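Local coordinates for uncharacterized protein (Parabacteroides distasonis, PDB 4Q34), which is probably an esterase of the alpha/beta hydrolase family whose natural substrate is unknown, at residues 202-207 with 270-275; 240-245 with 281-286. All blocks are in the same frame, centred on the assembly; numbering follows the deposited sequence.

From the N terminus, the chain leaves strand 192-198 of the main sheet for strand 204-207, then runs through strand 242-246, helix 257-277 and strand 283-287. Contact 1 closes the loop from residues 202-207 to the helix at 270-275. Contact 2 starts inside that loop, at 240-245, and closes its own through helix 257-277 to 281-286, beyond the end of the first, so the two cross. Contact 2 joins the two strands of a beta-alpha-beta unit; contact 1 fixes the helix of that unit against a small two-stranded parallel sheet. The helix serves both: Trp272 CZ3 lies 3.8 Å from Ile244 CD1, and Ala273 CB lies 3.5 Å from Val283 CG1.

Contact 1: residues 202-207 with 270-275; sequences GAVPFP and KIWAKM
Strand 204-207 passes helix 270-275 at 45°, their axes 9.7 Å apart at closest, with Phe206 and Trp272 nearest in backbone register. The indole of Trp272 leaves the helix toward the strand, its CG anti to the backbone N (chi1 -170°). There its NE1 donates to Pro205 O at 2.7 Å, a bent bond with the oxygen close to the indole plane. Val204 CG1 sits over one face of the five-membered ring, 3.6 Å from its centroid in a CH-pi contact; the beta-branched valine offers a methyl without a long chain. The indole edge also meets the face of Phe206 in a T-shaped stack, planes at 73°, with Trp272 CD1 3.7 Å from Phe206 CZ. At the edge of the phenylalanine ring lies the selenium of Met275, a selenomethionine, in a Met-aromatic contact; SE is 3.7 Å from Phe206 CD2, while the flexible chain brings CE against Pro207 CD. A leucine in place of Trp272 would probably leave Pro205 O without this donor and the Phe206 face without its edge-on partner. Pro212 and Leu268 also touch Phe206, and Trp183 meets the indole. One polar bond, from the indole N-H, together with the packing on the ring, holds the indole within an otherwise apolar, buried interface that ties the small sheet to the helix.

Contact 2: residues 240-245 with 281-286; sequences VPIVIY and GDVTVI
Strands 242-245 and 283-286 run parallel, 14° apart in direction, as the two strands of a beta-alpha-beta unit in the alpha/beta hydrolase sheet, joined by helix 257-277. Four backbone bonds hold them. Ile242 N donates to Asp282 O at 2.8 Å, almost straight at 171°, and Ile242 O accepts from Thr284 N. Ile244 repeats the pattern, its N giving to Thr284 O and its O taking Ile286 N. Both backbone polar groups of each isoleucine are therefore spent on this neighbour, whereas Val243 and Tyr245 bond to strand 192-198 on the other side. CA-H...O contacts supplement the ladder.

At Val240 and Asp282 water takes over: one water donates to Val240 O at 2.7 Å and accepts from Asp282 N at 2.8 Å, filling the place where the next direct bond of the ladder would be. A second water lies near Ile242 O, Asp282 OD1 and Thr284 OG1, 2.8 Å from the threonine oxygen, so polar side chains suit this edge of the ladder. The aspartate's main partner is Lys320, which forms a salt bridge to OD2.

Ile242, Val243, Ile244, Val283, Val285 and Ile286 are beta-branched and apolar, which suits extended strands covered by helices. Ile242 CG2 and Val283 CG1 run alongside each other on the face that also bears Ile244 and Val285; Met269 and Ala273 of the helix pack there. Val243, Tyr245 and Thr284 share the other face with Ile286, and Trp316 covers part of it. With CG1 beside the backbone N (chi1 -72°) and the chain extended beyond it, Ile286 reaches along the tyrosine ring to place CD1 3.8 Å from Tyr245 CE1 and 4.0 Å from Val243 CG2.

Contact 1: residues 202-207 with 270-275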
# COMPACT_ATOMS: atom_id res chain seq x y z
N GLY A 202 20.21 2.29 14.61
CA GLY A 202 21.14 1.84 13.60
C GLY A 202 21.96 2.97 12.98
O GLY A 202 21.45 4.08 12.78
N ALA A 203 23.22 2.64 12.72
CA ALA A 203 24.15 3.42 11.90
C ALA A 203 24.15 4.91 12.25
O ALA A 203 23.92 5.80 11.40
CB ALA A 203 23.85 3.19 10.44
N VAL A 204 24.43 5.18 13.52
CA VAL A 204 24.49 6.56 14.00
C VAL A 204 25.86 7.11 13.60
O VAL A 204 26.86 6.53 13.94
CB VAL A 204 24.29 6.62 15.52
CG1 VAL A 204 24.37 8.05 16.00
CG2 VAL A 204 22.95 5.97 15.89
N PRO A 205 25.92 8.22 12.83
CA PRO A 205 27.20 8.62 12.33
C PRO A 205 28.01 9.51 13.29
O PRO A 205 27.55 10.54 13.75
CB PRO A 205 26.85 9.40 11.04
CG PRO A 205 25.53 9.99 11.37
CD PRO A 205 24.82 8.96 12.21
N PHE A 206 29.23 9.08 13.56
CA PHE A 206 30.18 9.85 14.34
C PHE A 206 31.46 10.10 13.52
O PHE A 206 31.78 9.31 12.61
CB PHE A 206 30.55 9.08 15.60
CG PHE A 206 29.43 8.98 16.59
CD1 PHE A 206 28.53 7.95 16.54
CD2 PHE A 206 29.32 9.92 17.59
CE1 PHE A 206 27.51 7.84 17.47
CE2 PHE A 206 28.26 9.85 18.51
CZ PHE A 206 27.38 8.80 18.46
N PRO A 207 32.22 11.17 13.85
CA PRO A 207 33.47 11.40 13.17
C PRO A 207 34.46 10.28 13.42
O PRO A 207 34.50 9.72 14.52
CB PRO A 207 34.02 12.68 13.78
CG PRO A 207 32.96 13.24 14.62
CD PRO A 207 31.96 12.15 14.91
N LYS A 270 21.76 10.96 22.94
CA LYS A 270 22.13 12.13 23.72
C LYS A 270 23.59 12.52 23.53
O LYS A 270 23.92 13.70 23.48
CB LYS A 270 21.80 11.93 25.21
CG LYS A 270 20.29 11.88 25.42
CD LYS A 270 19.87 12.14 26.84
CE LYS A 270 19.96 10.89 27.64
NZ LYS A 270 19.44 11.17 29.01
N ILE A 271 24.47 11.53 23.39
CA ILE A 271 25.88 11.78 23.15
C ILE A 271 26.07 12.39 21.76
O ILE A 271 26.75 13.41 21.62
CB ILE A 271 26.71 10.51 23.29
CG1 ILE A 271 26.69 10.07 24.78
CG2 ILE A 271 28.13 10.73 22.78
CD1 ILE A 271 27.22 8.65 25.02
N TRP A 272 25.43 11.78 20.78
CA TRP A 272 25.42 12.26 19.39
C TRP A 272 24.94 13.71 19.27
O TRP A 272 25.61 14.54 18.66
CB TRP A 272 24.52 11.35 18.55
CG TRP A 272 24.57 11.54 17.06
CD1 TRP A 272 25.62 11.24 16.24
CD2 TRP A 272 23.50 11.94 16.20
NE1 TRP A 272 25.27 11.46 14.92
CE2 TRP A 272 23.98 11.89 14.87
CE3 TRP A 272 22.18 12.35 16.42
CZ2 TRP A 272 23.21 12.24 13.80
CZ3 TRP A 272 21.41 12.71 15.35
CH2 TRP A 272 21.92 12.64 14.05
N ALA A 273 23.83 14.02 19.95
CA ALA A 273 23.27 15.38 19.95
C ALA A 273 24.28 16.36 20.54
O ALA A 273 24.50 17.43 20.00
CB ALA A 273 21.96 15.43 20.73
N LYS A 274 24.87 16.00 21.67
CA LYS A 274 25.85 16.86 22.33
C LYS A 274 27.03 17.17 21.38
O LYS A 274 27.43 18.33 21.21
CB LYS A 274 26.30 16.22 23.65
CG LYS A 274 27.45 16.94 24.35
CD LYS A 274 27.13 18.38 24.61
CE LYS A 274 28.09 18.95 25.66
NZ LYS A 274 27.99 20.43 25.68
N MSE A 275 27.55 16.13 20.72
CA MSE A 275 28.67 16.30 19.85
C MSE A 275 28.33 17.17 18.68
O MSE A 275 29.12 18.02 18.30
CB MSE A 275 29.16 14.93 19.37
CG MSE A 275 29.87 14.28 20.54
SE MSE A 275 30.48 12.50 19.98
CE MSE A 275 31.47 13.12 18.39

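Contact 2: residues 240-245 with 281-286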
# COMPACT_ATOMS: atom_id res chain seq x y z
N VAL A 240 20.69 21.22 9.79
CA VAL A 240 19.22 21.29 9.89
C VAL A 240 18.82 20.94 11.30
O VAL A 240 19.51 20.16 11.99
CB VAL A 240 18.50 20.33 8.92
CG1 VAL A 240 18.91 20.62 7.50
CG2 VAL A 240 18.81 18.88 9.28
N PRO A 241 17.69 21.48 11.75
CA PRO A 241 17.22 21.04 13.05
C PRO A 241 16.78 19.58 13.08
O PRO A 241 16.14 19.09 12.15
CB PRO A 241 15.99 21.93 13.35
CG PRO A 241 15.79 22.76 12.17
CD PRO A 241 16.81 22.47 11.10
N ILE A 242 17.17 18.88 14.16
CA ILE A 242 16.81 17.50 14.34
C ILE A 242 16.23 17.30 15.74
O ILE A 242 16.75 17.86 16.70
CB ILE A 242 18.05 16.60 14.17
CG1 ILE A 242 18.61 16.73 12.76
CG2 ILE A 242 17.72 15.15 14.49
CD1 ILE A 242 19.94 16.04 12.52
N VAL A 243 15.11 16.57 15.80
CA VAL A 243 14.54 16.14 17.09
C VAL A 243 14.40 14.61 17.08
O VAL A 243 14.06 14.01 16.08
CB VAL A 243 13.21 16.90 17.45
CG1 VAL A 243 12.08 16.54 16.48
CG2 VAL A 243 12.75 16.56 18.87
N ILE A 244 14.65 14.00 18.23
CA ILE A 244 14.60 12.56 18.41
C ILE A 244 13.75 12.28 19.64
O ILE A 244 13.98 12.91 20.67
CB ILE A 244 16.02 12.02 18.60
CG1 ILE A 244 16.80 12.14 17.27
CG2 ILE A 244 16.00 10.55 19.01
CD1 ILE A 244 18.29 12.12 17.47
N TYR A 245 12.76 11.37 19.51
CA TYR A 245 11.86 11.00 20.62
C TYR A 245 12.03 9.53 21.00
O TYR A 245 12.10 8.66 20.14
CB TYR A 245 10.39 11.24 20.27
CG TYR A 245 10.04 12.65 19.89
CD1 TYR A 245 9.78 13.61 20.84
CD2 TYR A 245 9.96 13.02 18.55
CE1 TYR A 245 9.47 14.92 20.50
CE2 TYR A 245 9.61 14.31 18.19
CZ TYR A 245 9.39 15.27 19.17
OH TYR A 245 9.04 16.55 18.79
N GLY A 281 25.39 22.47 15.72
CA GLY A 281 24.14 21.87 15.32
C GLY A 281 22.96 22.26 16.20
O GLY A 281 23.10 23.04 17.14
N ASP A 282 21.82 21.66 15.89
CA ASP A 282 20.57 21.89 16.58
C ASP A 282 19.83 20.56 16.69
O ASP A 282 18.88 20.30 15.93
CB ASP A 282 19.74 22.89 15.80
CG ASP A 282 18.42 23.20 16.45
OD1 ASP A 282 18.17 22.71 17.57
OD2 ASP A 282 17.63 23.93 15.83
N VAL A 283 20.30 19.71 17.62
CA VAL A 283 19.73 18.40 17.82
C VAL A 283 19.16 18.33 19.23
O VAL A 283 19.84 18.66 20.18
CB VAL A 283 20.81 17.32 17.65
CG1 VAL A 283 20.18 15.94 17.76
CG2 VAL A 283 21.56 17.52 16.33
N THR A 284 17.91 17.90 19.32
CA THR A 284 17.17 17.80 20.59
C THR A 284 16.78 16.35 20.74
O THR A 284 16.27 15.73 19.80
CB THR A 284 15.91 18.67 20.52
OG1 THR A 284 16.28 20.04 20.28
CG2 THR A 284 15.12 18.61 21.82
N VAL A 285 17.02 15.80 21.93
CA VAL A 285 16.57 14.48 22.25
C VAL A 285 15.61 14.56 23.41
O VAL A 285 15.95 15.12 24.43
CB VAL A 285 17.73 13.57 22.62
CG1 VAL A 285 17.23 12.16 22.93
CG2 VAL A 285 18.75 13.54 21.49
N ILE A 286 14.41 14.02 23.21
CA ILE A 286 13.34 14.06 24.20
C ILE A 286 12.94 12.66 24.62
O ILE A 286 12.55 11.84 23.78
CB ILE A 286 12.14 14.82 23.63
CG1 ILE A 286 12.51 16.30 23.55
CG2 ILE A 286 10.91 14.62 24.50
CD1 ILE A 286 11.60 17.12 22.70
O HOH W 1 21.64 19.99 13.60
O HOH W 2 16.24 20.49 17.55